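Endonuclease/exonuclease/phosphatase (Leptotrichia buccalis C-1013-b, PDB 3TEB) is probably a magnesium-dependent hydrolase of the DNase I-like superfamily, perhaps a nuclease. Local coordinates at residues E42-M47 / G89-G94; H80-H85 / E106-C111; S84-G89 / S116-S121; Y140-N145 / G175-D180. One frame throughout, in Å; residues are numbered along the deposited sequence.

How the contacts relate
All four contacts lie toward the loop end of a DNase I-like sandwich of two mixed sheets. Contact 1 pairs strands 37-46 and 91-99 within one sheet; contact 2 spans from that sheet's outermost strand, 78-84, to strand 105-110 of the other. Contact 3, whose centre is about 13 Å from that of contact 2, begins from the same S84-H85 corner and joins two loops. Along the chain contacts 1 and 2 interleave, while contact 4 follows all of them, on strand 135-143 of the second sheet. Its H143 touches E42 and E93 of contact 1, although their centres are about 17 Å apart, so both sheets contribute residues beside the magnesium ion.

Contact 1: residues E42-M47 / G89-G94; sequences EVNQLM and GKYNEG. With MG (magnesium ion), chain C.
E42 and V43 both face G94 across a G1 beta bulge at the end of the antiparallel pair, where the chain turns a corner at E42. The extended side chain of E42 carries OE2 to the magnesium ion at 1.8 Å, and the same oxygen is hydrogen-bonded by N10; D256 is the other known magnesium-binding residue. A carboxylate suits this place because it gives the cation a negatively charged ligand. E93 runs alongside E42 in the same direction, with E42 OE1 and E93 OE2 4.3 Å apart; two acids so close probably strengthen the negative field around the ion. A water bridges E42 N and G94 O across the bulge.

V43, within the bulge, exchanges two backbone bonds with G94; beyond it Q45 and N92 do the same, N92 N reaching Q45 O at 2.7 Å. M47 N closes the end on K90 O at 3.1 Å. N44 lies beside E93, its amide turned 58° from the carboxylate, and a second water donates to E93 OE2 and, weakly, to N44 OD1; N44 ND2 is held by A13 O. The amides of Q45 and N92 meet through a weak bond from NE2 to OD1 (3.4 Å); Q45 NE2 also donates to D55 O, while R57 and N60 donate to Q45 OE1. L46 CG packs 3.8 Å from Y91 CE1, and the methyl of selenomethionine M47 rests on the aliphatic part of K90.

V43 and Q45 share one face with W81 of strand 78-84, which borders strand 91-99; E42 and E93 reach H143 of strand 135-143.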
loop_
_atom_site.group_PDB
_atom_site.type_symbol
_atom_site.label_atom_id
_atom_site.label_comp_id
_atom_site.label_asym_id
_atom_site.label_seq_id
_atom_site.Cartn_x
_atom_site.Cartn_y
_atom_site.Cartn_z
ATOM N N GLU A 42 -2.380 4.866 5.087
ATOM C CA GLU A 42 -2.402 5.719 6.282
ATOM C C GLU A 42 -1.264 6.754 6.165
ATOM O O GLU A 42 -0.447 6.904 7.056
ATOM C CB GLU A 42 -2.369 4.907 7.617
ATOM C CG GLU A 42 -3.584 3.962 7.884
ATOM C CD GLU A 42 -3.770 3.548 9.377
ATOM O OE1 GLU A 42 -4.047 4.422 10.238
ATOM O OE2 GLU A 42 -3.678 2.340 9.711
ATOM N N VAL A 43 -1.206 7.436 5.030
ATOM C CA VAL A 43 -0.239 8.505 4.814
ATOM C C VAL A 43 -0.950 9.800 5.149
ATOM O O VAL A 43 -1.957 10.123 4.525
ATOM C CB VAL A 43 0.247 8.545 3.348
ATOM C CG1 VAL A 43 1.065 9.782 3.092
ATOM C CG2 VAL A 43 1.064 7.313 3.028
ATOM N N ASN A 44 -0.436 10.538 6.131
ATOM C CA ASN A 44 -1.152 11.704 6.669
ATOM C C ASN A 44 -0.451 13.025 6.423
ATOM O O ASN A 44 0.776 13.088 6.289
ATOM C CB ASN A 44 -1.404 11.555 8.180
ATOM C CG ASN A 44 -2.176 10.290 8.543
ATOM O OD1 ASN A 44 -3.225 10.003 7.974
ATOM N ND2 ASN A 44 -1.662 9.536 9.509
ATOM N N GLN A 45 -1.254 14.079 6.372
ATOM C CA GLN A 45 -0.757 15.451 6.398
ATOM C C GLN A 45 -1.705 16.331 7.216
ATOM O O GLN A 45 -2.897 16.036 7.352
ATOM C CB GLN A 45 -0.616 16.000 4.985
ATOM C CG GLN A 45 -1.946 16.264 4.268
ATOM C CD GLN A 45 -1.773 16.699 2.822
ATOM O OE1 GLN A 45 -0.668 16.660 2.268
ATOM N NE2 GLN A 45 -2.867 17.120 2.205
ATOM N N LEU A 46 -1.172 17.414 7.763
ATOM C CA LEU A 46 -1.979 18.331 8.553
ATOM C C LEU A 46 -2.864 19.197 7.676
ATOM O O LEU A 46 -2.364 19.911 6.816
ATOM C CB LEU A 46 -1.075 19.227 9.382
ATOM C CG LEU A 46 -0.542 18.605 10.655
ATOM C CD1 LEU A 46 0.735 19.318 11.082
ATOM C CD2 LEU A 46 -1.596 18.683 11.740
HETATM N N MSE A 47 -4.172 19.155 7.915
HETATM C CA MSE A 47 -5.116 19.945 7.132
HETATM C C MSE A 47 -4.748 21.413 7.086
HETATM O O MSE A 47 -5.096 22.122 6.138
HETATM C CB MSE A 47 -6.507 19.874 7.725
HETATM C CG MSE A 47 -7.078 18.506 7.900
HETATM SE SE MSE A 47 -8.852 18.778 8.615
HETATM C CE MSE A 47 -8.453 19.992 10.110
ATOM N N GLY A 89 -7.188 13.133 14.559
ATOM C CA GLY A 89 -6.832 14.498 14.935
ATOM C C GLY A 89 -7.254 15.497 13.886
ATOM O O GLY A 89 -8.426 15.581 13.528
ATOM N N LYS A 90 -6.286 16.248 13.387
ATOM C CA LYS A 90 -6.524 17.168 12.292
ATOM C C LYS A 90 -5.685 16.778 11.075
ATOM O O LYS A 90 -5.060 17.632 10.444
ATOM C CB LYS A 90 -6.217 18.605 12.725
ATOM C CG LYS A 90 -7.264 19.238 13.648
ATOM C CD LYS A 90 -6.988 20.722 13.839
ATOM C CE LYS A 90 -8.199 21.483 14.349
ATOM N NZ LYS A 90 -8.049 21.912 15.781
ATOM N N TYR A 91 -5.677 15.486 10.749
ATOM C CA TYR A 91 -4.974 15.001 9.565
ATOM C C TYR A 91 -5.897 14.689 8.376
ATOM O O TYR A 91 -7.065 14.327 8.549
ATOM C CB TYR A 91 -4.178 13.737 9.887
ATOM C CG TYR A 91 -3.045 13.931 10.843
ATOM C CD1 TYR A 91 -1.980 14.773 10.535
ATOM C CD2 TYR A 91 -3.015 13.251 12.047
ATOM C CE1 TYR A 91 -0.921 14.950 11.427
ATOM C CE2 TYR A 91 -1.973 13.417 12.939
ATOM C CZ TYR A 91 -0.925 14.267 12.628
ATOM O OH TYR A 91 0.116 14.420 13.524
ATOM N N ASN A 92 -5.355 14.835 7.171
ATOM C CA ASN A 92 -5.931 14.202 6.006
ATOM C C ASN A 92 -5.302 12.822 5.903
ATOM O O ASN A 92 -4.074 12.680 5.986
ATOM C CB ASN A 92 -5.641 14.997 4.723
ATOM C CG ASN A 92 -6.264 16.402 4.716
ATOM O OD1 ASN A 92 -5.668 17.338 4.161
ATOM N ND2 ASN A 92 -7.458 16.556 5.310
ATOM N N GLU A 93 -6.133 11.803 5.744
ATOM C CA GLU A 93 -5.633 10.444 5.583
ATOM C C GLU A 93 -5.715 10.052 4.116
ATOM O O GLU A 93 -6.733 10.283 3.469
ATOM C CB GLU A 93 -6.435 9.466 6.448
ATOM C CG GLU A 93 -5.740 8.126 6.642
ATOM C CD GLU A 93 -6.398 7.231 7.707
ATOM O OE1 GLU A 93 -6.834 6.095 7.343
ATOM O OE2 GLU A 93 -6.471 7.652 8.897
ATOM N N GLY A 94 -4.652 9.469 3.586
ATOM C CA GLY A 94 -4.652 9.089 2.191
ATOM C C GLY A 94 -3.754 7.911 1.931
ATOM O O GLY A 94 -3.289 7.260 2.859
HETATM MG MG MG C . -3.756 1.878 11.436
HETATM O O HOH W 1 -4.939 4.931 4.204
HETATM O O HOH W 2 -5.209 10.089 10.126
#

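Contact 2: residues H80-H85 / E106-C111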
loop_
_atom_site.group_PDB
_atom_site.type_symbol
_atom_site.label_atom_id
_atom_site.label_comp_id
_atom_site.label_asym_id
_atom_site.label_seq_id
_atom_site.Cartn_x
_atom_site.Cartn_y
_atom_site.Cartn_z
ATOM N N HIS A 80 3.071 9.938 -5.797
ATOM C CA HIS A 80 1.679 10.181 -6.160
ATOM C C HIS A 80 0.820 9.884 -4.958
ATOM O O HIS A 80 0.881 8.781 -4.408
ATOM C CB HIS A 80 1.279 9.323 -7.352
ATOM C CG HIS A 80 2.310 9.307 -8.433
ATOM N ND1 HIS A 80 2.315 10.217 -9.470
ATOM C CD2 HIS A 80 3.399 8.518 -8.616
ATOM C CE1 HIS A 80 3.347 9.969 -10.261
ATOM N NE2 HIS A 80 4.021 8.942 -9.765
ATOM N N TRP A 81 0.040 10.872 -4.539
ATOM C CA TRP A 81 -0.690 10.774 -3.294
ATOM C C TRP A 81 -2.108 11.208 -3.502
ATOM O O TRP A 81 -2.402 12.013 -4.381
ATOM C CB TRP A 81 -0.034 11.659 -2.227
ATOM C CG TRP A 81 -0.764 11.708 -0.883
ATOM C CD1 TRP A 81 -0.649 10.820 0.157
ATOM C CD2 TRP A 81 -1.702 12.696 -0.455
ATOM N NE1 TRP A 81 -1.466 11.197 1.209
ATOM C CE2 TRP A 81 -2.124 12.340 0.857
ATOM C CE3 TRP A 81 -2.226 13.841 -1.049
ATOM C CZ2 TRP A 81 -3.041 13.083 1.574
ATOM C CZ3 TRP A 81 -3.137 14.582 -0.339
ATOM C CH2 TRP A 81 -3.537 14.203 0.971
ATOM N N SER A 82 -2.997 10.682 -2.676
ATOM C CA SER A 82 -4.375 11.094 -2.739
ATOM C C SER A 82 -5.031 11.061 -1.383
ATOM O O SER A 82 -4.883 10.087 -0.652
ATOM C CB SER A 82 -5.137 10.190 -3.695
ATOM O OG SER A 82 -6.407 10.754 -3.978
ATOM N N ASN A 83 -5.773 12.115 -1.064
ATOM C CA ASN A 83 -6.476 12.208 0.216
ATOM C C ASN A 83 -7.747 11.362 0.185
ATOM O O ASN A 83 -8.401 11.302 -0.856
ATOM C CB ASN A 83 -6.752 13.688 0.534
ATOM C CG ASN A 83 -7.940 13.899 1.456
ATOM O OD1 ASN A 83 -7.853 13.724 2.669
ATOM N ND2 ASN A 83 -9.055 14.317 0.877
ATOM N N SER A 84 -8.078 10.698 1.297
ATOM C CA SER A 84 -9.314 9.894 1.397
ATOM C C SER A 84 -10.394 10.590 2.186
ATOM O O SER A 84 -11.502 10.789 1.681
ATOM C CB SER A 84 -9.080 8.537 2.059
ATOM O OG SER A 84 -8.347 7.667 1.222
ATOM N N HIS A 85 -10.071 10.929 3.433
ATOM C CA HIS A 85 -11.023 11.499 4.377
ATOM C C HIS A 85 -10.275 12.216 5.509
ATOM O O HIS A 85 -9.058 12.058 5.658
ATOM C CB HIS A 85 -11.903 10.389 4.955
ATOM C CG HIS A 85 -11.132 9.269 5.586
ATOM N ND1 HIS A 85 -11.073 8.004 5.043
ATOM C CD2 HIS A 85 -10.380 9.224 6.712
ATOM C CE1 HIS A 85 -10.321 7.230 5.808
ATOM N NE2 HIS A 85 -9.888 7.947 6.829
ATOM N N GLU A 106 -2.105 7.840 -14.264
ATOM C CA GLU A 106 -2.254 7.979 -12.825
ATOM C C GLU A 106 -3.721 8.199 -12.563
ATOM O O GLU A 106 -4.357 8.991 -13.237
ATOM C CB GLU A 106 -1.481 9.199 -12.315
ATOM C CG GLU A 106 -1.267 9.233 -10.791
ATOM C CD GLU A 106 -2.330 10.035 -9.986
ATOM O OE1 GLU A 106 -3.401 10.389 -10.541
ATOM O OE2 GLU A 106 -2.088 10.311 -8.776
ATOM N N ASP A 107 -4.272 7.527 -11.570
ATOM C CA ASP A 107 -5.647 7.805 -11.207
ATOM C C ASP A 107 -5.796 7.843 -9.702
ATOM O O ASP A 107 -5.052 7.183 -8.974
ATOM C CB ASP A 107 -6.601 6.781 -11.828
ATOM C CG ASP A 107 -7.993 7.355 -12.104
ATOM O OD1 ASP A 107 -8.330 8.425 -11.530
ATOM O OD2 ASP A 107 -8.757 6.729 -12.888
ATOM N N GLU A 108 -6.752 8.654 -9.260
ATOM C CA GLU A 108 -7.142 8.794 -7.871
ATOM C C GLU A 108 -8.651 8.736 -7.893
ATOM O O GLU A 108 -9.285 9.543 -8.580
ATOM C CB GLU A 108 -6.700 10.155 -7.359
ATOM C CG GLU A 108 -5.206 10.384 -7.467
ATOM C CD GLU A 108 -4.807 11.854 -7.402
ATOM O OE1 GLU A 108 -5.578 12.680 -6.840
ATOM O OE2 GLU A 108 -3.703 12.183 -7.912
ATOM N N PHE A 109 -9.233 7.784 -7.170
ATOM C CA PHE A 109 -10.691 7.619 -7.185
ATOM C C PHE A 109 -11.174 6.864 -5.960
ATOM O O PHE A 109 -10.388 6.174 -5.307
ATOM C CB PHE A 109 -11.132 6.873 -8.449
ATOM C CG PHE A 109 -10.583 5.485 -8.542
ATOM C CD1 PHE A 109 -9.270 5.267 -8.947
ATOM C CD2 PHE A 109 -11.362 4.398 -8.194
ATOM C CE1 PHE A 109 -8.751 3.991 -9.011
ATOM C CE2 PHE A 109 -10.847 3.127 -8.256
ATOM C CZ PHE A 109 -9.539 2.920 -8.665
ATOM N N TYR A 110 -12.468 6.984 -5.668
ATOM C CA TYR A 110 -13.081 6.269 -4.563
ATOM C C TYR A 110 -13.472 4.885 -4.990
ATOM O O TYR A 110 -14.175 4.707 -5.984
ATOM C CB TYR A 110 -14.312 7.007 -4.034
ATOM C CG TYR A 110 -13.952 8.187 -3.153
ATOM C CD1 TYR A 110 -13.488 7.990 -1.861
ATOM C CD2 TYR A 110 -14.053 9.498 -3.624
ATOM C CE1 TYR A 110 -13.146 9.064 -1.064
ATOM C CE2 TYR A 110 -13.713 10.572 -2.837
ATOM C CZ TYR A 110 -13.257 10.359 -1.557
ATOM O OH TYR A 110 -12.902 11.423 -0.748
ATOM N N CYS A 111 -13.015 3.894 -4.240
ATOM C CA CYS A 111 -13.472 2.535 -4.453
ATOM C C CYS A 111 -14.687 2.207 -3.566
ATOM O O CYS A 111 -15.226 1.103 -3.612
ATOM C CB CYS A 111 -12.333 1.564 -4.187
ATOM S SG CYS A 111 -12.011 1.333 -2.440
HETATM O O HOH W 3 -7.693 13.391 -5.161
#
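S82 and E108 meet through carbon and hydroxyl rather than by a direct bond: S82 OG lies 3.4 Å from E108 CB. Serine is small enough to let the two chains approach here, their CA atoms being 6.3 Å apart. Nearby, the side chains of H80 and E106 run antiparallel past each other, with H80 CB 3.8 Å from E106 OE2 and the ring tilted 51° to the carboxylate. In E106 the bend at chi2 (-94°) lays the carboxylate along its own strand, toward that of E108.

The polar contacts are few. Water bridges S82 OG and E108 OE1, giving the acid a partner that the serine does not supply directly. At the far end Y110 donates its hydroxyl to S84 O, OH to O 2.9 Å; the carbonyl oxygen sits at the edge of the ring, in its plane. A tyrosine is long enough to span the widening gap to a backbone oxygen.

The strand axes run 7.9 Å apart and only 11° from parallel, too distant for backbone pairing. S82 also touches R124 and V126 of strand 124-132. Two strands from different sheets meeting through side chains belong to the beta sandwich of the DNase I-like fold.

Contact 3: residues S84-G89 / S116-S121; sequences SHIGFG and SVRTIS
H85 packs its imidazole against the backbone of I120, with I120 CA 4.2 Å from the ring centroid and only 4° off the ring normal, a CH-pi contact over the face. The first torsion explains it: chi1 of 55° sets CG in the crowded position between the backbone N and the carbonyl carbon, which folds the ring back beside residues 119 and 120. I120 O lies over that same face, 3.0 Å from H85 CE1. It is not bonded to H85; R123 NE takes that oxygen, while H85 ND1 is hydrogen-bonded to A122 O. Histidine thus suits the corner by combining a flat face for packing with a polar edge for a neighbouring carbonyl.

Next to it, I86 N donates to V117 O at 2.7 Å, nearly straight and in the carbonyl plane. A water donates to this V117 oxygen and to I86 O, so V117 O accepts two bonds, one from I86 N and one from the water. Beside the bond the branched side chains touch loosely, I86 CD1 to V117 CG2 at 4.3 Å. In I120 the bend at chi2 (-59°) brings CD1 back to within 3.8 Å of I86 O.

V117 is presented by a type I turn from S116 to T119. S116 OG accepts from R118 N at 3.1 Å, making an ST turn, for which serine is well fitted by its short hydroxyl. On the other segment, S84 and H85 both face E93, so the contact joins a classic beta bulge to a hydrogen-bonded beta turn in the loops that follow strands 78-84 and 105-110.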
loop_
_atom_site.group_PDB
_atom_site.type_symbol
_atom_site.label_atom_id
_atom_site.label_comp_id
_atom_site.label_asym_id
_atom_site.label_seq_id
_atom_site.Cartn_x
_atom_site.Cartn_y
_atom_site.Cartn_z
ATOM N N SER A 84 -8.078 10.698 1.297
ATOM C CA SER A 84 -9.314 9.894 1.397
ATOM C C SER A 84 -10.394 10.590 2.186
ATOM O O SER A 84 -11.502 10.789 1.681
ATOM C CB SER A 84 -9.080 8.537 2.059
ATOM O OG SER A 84 -8.347 7.667 1.222
ATOM N N HIS A 85 -10.071 10.929 3.433
ATOM C CA HIS A 85 -11.023 11.499 4.377
ATOM C C HIS A 85 -10.275 12.216 5.509
ATOM O O HIS A 85 -9.058 12.058 5.658
ATOM C CB HIS A 85 -11.903 10.389 4.955
ATOM C CG HIS A 85 -11.132 9.269 5.586
ATOM N ND1 HIS A 85 -11.073 8.004 5.043
ATOM C CD2 HIS A 85 -10.380 9.224 6.712
ATOM C CE1 HIS A 85 -10.321 7.230 5.808
ATOM N NE2 HIS A 85 -9.888 7.947 6.829
ATOM N N ILE A 86 -11.008 13.004 6.296
ATOM C CA ILE A 86 -10.509 13.559 7.554
ATOM C C ILE A 86 -10.146 12.424 8.519
ATOM O O ILE A 86 -10.973 11.588 8.837
ATOM C CB ILE A 86 -11.553 14.512 8.183
ATOM C CG1 ILE A 86 -11.632 15.808 7.369
ATOM C CG2 ILE A 86 -11.206 14.826 9.619
ATOM C CD1 ILE A 86 -12.961 16.525 7.488
ATOM N N GLY A 87 -8.907 12.390 8.982
ATOM C CA GLY A 87 -8.443 11.230 9.722
ATOM C C GLY A 87 -8.454 11.326 11.232
ATOM O O GLY A 87 -9.449 11.710 11.851
ATOM N N PHE A 88 -7.336 10.929 11.823
ATOM C CA PHE A 88 -7.097 11.099 13.237
ATOM C C PHE A 88 -6.694 12.545 13.475
ATOM O O PHE A 88 -5.963 13.121 12.674
ATOM C CB PHE A 88 -5.982 10.148 13.687
ATOM C CG PHE A 88 -6.392 8.700 13.694
ATOM C CD1 PHE A 88 -7.063 8.157 14.793
ATOM C CD2 PHE A 88 -6.121 7.877 12.601
ATOM C CE1 PHE A 88 -7.456 6.806 14.803
ATOM C CE2 PHE A 88 -6.509 6.529 12.600
ATOM C CZ PHE A 88 -7.182 5.998 13.700
ATOM N N GLY A 89 -7.188 13.133 14.559
ATOM C CA GLY A 89 -6.832 14.498 14.935
ATOM C C GLY A 89 -7.254 15.497 13.886
ATOM O O GLY A 89 -8.426 15.581 13.528
ATOM N N SER A 116 -17.430 11.044 0.910
ATOM C CA SER A 116 -17.348 12.305 1.625
ATOM C C SER A 116 -16.141 12.294 2.557
ATOM O O SER A 116 -15.970 11.340 3.326
ATOM C CB SER A 116 -18.621 12.509 2.441
ATOM O OG SER A 116 -18.419 13.473 3.463
ATOM N N VAL A 117 -15.322 13.344 2.513
ATOM C CA VAL A 117 -14.143 13.438 3.384
ATOM C C VAL A 117 -14.534 13.429 4.865
ATOM O O VAL A 117 -13.687 13.270 5.740
ATOM C CB VAL A 117 -13.278 14.692 3.093
ATOM C CG1 VAL A 117 -12.711 14.670 1.675
ATOM C CG2 VAL A 117 -14.060 15.965 3.362
ATOM N N ARG A 118 -15.821 13.583 5.137
ATOM C CA ARG A 118 -16.327 13.553 6.496
ATOM C C ARG A 118 -16.736 12.167 7.004
ATOM O O ARG A 118 -17.357 12.068 8.051
ATOM C CB ARG A 118 -17.512 14.495 6.620
ATOM C CG ARG A 118 -17.128 15.936 6.672
ATOM C CD ARG A 118 -18.134 16.823 5.973
ATOM N NE ARG A 118 -19.492 16.277 6.017
ATOM C CZ ARG A 118 -20.396 16.545 6.962
ATOM N NH1 ARG A 118 -20.096 17.364 7.971
ATOM N NH2 ARG A 118 -21.611 15.994 6.887
ATOM N N THR A 119 -16.399 11.108 6.274
ATOM C CA THR A 119 -16.765 9.745 6.660
ATOM C C THR A 119 -15.533 8.876 6.681
ATOM O O THR A 119 -14.795 8.811 5.698
ATOM C CB THR A 119 -17.755 9.139 5.659
ATOM O OG1 THR A 119 -18.885 10.003 5.553
ATOM C CG2 THR A 119 -18.226 7.739 6.091
ATOM N N ILE A 120 -15.324 8.200 7.805
ATOM C CA ILE A 120 -14.151 7.364 8.009
ATOM C C ILE A 120 -14.060 6.281 6.934
ATOM O O ILE A 120 -12.953 5.884 6.543
ATOM C CB ILE A 120 -14.168 6.731 9.440
ATOM C CG1 ILE A 120 -13.974 7.810 10.498
ATOM C CG2 ILE A 120 -13.071 5.660 9.620
ATOM C CD1 ILE A 120 -12.643 8.576 10.333
ATOM N N SER A 121 -15.215 5.818 6.447
ATOM C CA SER A 121 -15.230 4.710 5.502
ATOM C C SER A 121 -15.073 5.086 4.019
ATOM O O SER A 121 -15.033 4.203 3.167
ATOM C CB SER A 121 -16.449 3.822 5.723
ATOM O OG SER A 121 -17.622 4.569 5.552
HETATM O O HOH W 4 -13.664 11.703 8.017
#

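Contact 4: residues Y140-N145 / G175-D180; sequences YSCHMN and GDFNTD
C142 and H143 pair in parallel with G175 and D176, the touching parts running 10° apart, with M144 N bonded to D176 O at 2.9 Å and a weaker bond from D176 N to C142 O. G175 turns the chain with backbone angles at which a CB would clash with C142 O, so a residue without a side chain suits it.

H143 and D176 project together from the same face of the pair, ring and carboxylate planes only 14° apart. Both have CG anti to the backbone N (chi1 180° in H143), which sends the two groups out together; H143 CD2 is 3.2 Å from D176 OD2. N10 donates weakly to that oxygen, while N178 N donates weakly to D176 OD1.

N178 crosses back over the gap and gives ND2 to M144 O at 2.6 Å, a bond its amide N-H is suited to make with a buried carbonyl. On the other side F177 runs alongside selenomethionine M144, whose CG is 3.6 Å from F177 CD2. Its selenium is 5.2 Å from the ring centroid, an oblique Met-aromatic contact. F232 of strand 225-233 meets F177 edge to face, continuing the apolar packing.

G175 to N178 spell GDFN, a sequence motif familiar from the endonuclease/exonuclease/phosphatase family. Here the loop holds D176 beside H143, about 6 Å from the magnesium ion at its nearest side-chain atom, consistent with a place in the metal-dependent active site.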
loop_
_atom_site.group_PDB
_atom_site.type_symbol
_atom_site.label_atom_id
_atom_site.label_comp_id
_atom_site.label_asym_id
_atom_site.label_seq_id
_atom_site.Cartn_x
_atom_site.Cartn_y
_atom_site.Cartn_z
ATOM N N TYR A 140 -1.938 -0.592 -7.741
ATOM C CA TYR A 140 -2.995 0.066 -6.975
ATOM C C TYR A 140 -2.677 0.005 -5.502
ATOM O O TYR A 140 -2.430 -1.077 -4.979
ATOM C CB TYR A 140 -4.344 -0.612 -7.207
ATOM C CG TYR A 140 -4.912 -0.473 -8.595
ATOM C CD1 TYR A 140 -5.978 0.386 -8.841
ATOM C CD2 TYR A 140 -4.406 -1.217 -9.657
ATOM C CE1 TYR A 140 -6.522 0.517 -10.122
ATOM C CE2 TYR A 140 -4.936 -1.101 -10.939
ATOM C CZ TYR A 140 -5.994 -0.234 -11.169
ATOM O OH TYR A 140 -6.529 -0.114 -12.441
ATOM N N SER A 141 -2.688 1.159 -4.837
ATOM C CA SER A 141 -2.462 1.232 -3.392
ATOM C C SER A 141 -3.800 1.305 -2.672
ATOM O O SER A 141 -4.555 2.249 -2.871
ATOM C CB SER A 141 -1.612 2.445 -3.059
ATOM O OG SER A 141 -1.226 2.425 -1.697
ATOM N N CYS A 142 -4.099 0.300 -1.854
ATOM C CA CYS A 142 -5.437 0.160 -1.292
ATOM C C CYS A 142 -5.419 0.082 0.203
ATOM O O CYS A 142 -4.533 -0.546 0.785
ATOM C CB CYS A 142 -6.102 -1.113 -1.775
ATOM S SG CYS A 142 -5.697 -1.551 -3.447
ATOM N N HIS A 143 -6.422 0.705 0.816
ATOM C CA HIS A 143 -6.667 0.569 2.236
ATOM C C HIS A 143 -8.166 0.460 2.480
ATOM O O HIS A 143 -8.883 1.465 2.475
ATOM C CB HIS A 143 -6.048 1.731 3.015
ATOM C CG HIS A 143 -6.275 1.647 4.489
ATOM N ND1 HIS A 143 -6.503 2.757 5.266
ATOM C CD2 HIS A 143 -6.345 0.581 5.320
ATOM C CE1 HIS A 143 -6.674 2.379 6.520
ATOM N NE2 HIS A 143 -6.584 1.064 6.580
HETATM N N MSE A 144 -8.620 -0.774 2.699
HETATM C CA MSE A 144 -10.045 -1.109 2.734
HETATM C C MSE A 144 -10.622 -1.049 4.131
HETATM O O MSE A 144 -9.888 -1.020 5.112
HETATM C CB MSE A 144 -10.286 -2.513 2.167
HETATM C CG MSE A 144 -9.500 -2.836 0.905
HETATM SE SE MSE A 144 -9.979 -1.729 -0.634
HETATM C CE MSE A 144 -11.785 -2.391 -0.899
ATOM N N ASN A 145 -11.949 -1.051 4.203
ATOM C CA ASN A 145 -12.670 -1.128 5.461
ATOM C C ASN A 145 -12.699 -2.559 5.991
ATOM O O ASN A 145 -12.346 -3.501 5.264
ATOM C CB ASN A 145 -14.100 -0.625 5.273
ATOM C CG ASN A 145 -14.156 0.813 4.811
ATOM O OD1 ASN A 145 -13.754 1.727 5.530
ATOM N ND2 ASN A 145 -14.664 1.025 3.604
ATOM N N GLY A 175 -1.908 -3.524 -0.552
ATOM C CA GLY A 175 -2.198 -2.798 0.674
ATOM C C GLY A 175 -2.934 -3.490 1.803
ATOM O O GLY A 175 -2.990 -4.720 1.900
ATOM N N ASP A 176 -3.499 -2.657 2.669
ATOM C CA ASP A 176 -4.113 -3.101 3.900
ATOM C C ASP A 176 -5.570 -3.420 3.645
ATOM O O ASP A 176 -6.348 -2.529 3.313
ATOM C CB ASP A 176 -3.985 -2.003 4.946
ATOM C CG ASP A 176 -4.500 -2.428 6.313
ATOM O OD1 ASP A 176 -4.704 -3.652 6.550
ATOM O OD2 ASP A 176 -4.696 -1.521 7.160
ATOM N N PHE A 177 -5.934 -4.688 3.803
ATOM C CA PHE A 177 -7.288 -5.133 3.493
ATOM C C PHE A 177 -8.151 -5.375 4.725
ATOM O O PHE A 177 -9.341 -5.707 4.595
ATOM C CB PHE A 177 -7.259 -6.368 2.589
ATOM C CG PHE A 177 -6.974 -6.044 1.161
ATOM C CD1 PHE A 177 -5.674 -5.722 0.753
ATOM C CD2 PHE A 177 -8.010 -6.025 0.216
ATOM C CE1 PHE A 177 -5.402 -5.388 -0.581
ATOM C CE2 PHE A 177 -7.756 -5.695 -1.126
ATOM C CZ PHE A 177 -6.448 -5.373 -1.524
ATOM N N ASN A 178 -7.556 -5.184 5.908
ATOM C CA ASN A 178 -8.233 -5.412 7.186
ATOM C C ASN A 178 -8.906 -6.770 7.283
ATOM O O ASN A 178 -10.002 -6.875 7.828
ATOM C CB ASN A 178 -9.277 -4.329 7.441
ATOM C CG ASN A 178 -8.682 -3.058 7.995
ATOM O OD1 ASN A 178 -7.876 -3.083 8.929
ATOM N ND2 ASN A 178 -9.094 -1.928 7.435
ATOM N N THR A 179 -8.253 -7.802 6.754
ATOM C CA THR A 179 -8.838 -9.140 6.687
ATOM C C THR A 179 -7.808 -10.210 7.003
ATOM O O THR A 179 -6.811 -10.341 6.306
ATOM C CB THR A 179 -9.423 -9.407 5.299
ATOM O OG1 THR A 179 -10.432 -8.435 5.022
ATOM C CG2 THR A 179 -10.051 -10.773 5.240
ATOM N N ASP A 180 -8.056 -10.978 8.055
ATOM C CA ASP A 180 -7.122 -12.009 8.463
ATOM C C ASP A 180 -7.298 -13.281 7.639
ATOM O O ASP A 180 -8.345 -13.932 7.699
ATOM C CB ASP A 180 -7.281 -12.313 9.953
ATOM C CG ASP A 180 -6.059 -13.011 10.552
ATOM O OD1 ASP A 180 -5.007 -13.101 9.870
ATOM O OD2 ASP A 180 -6.154 -13.467 11.719
#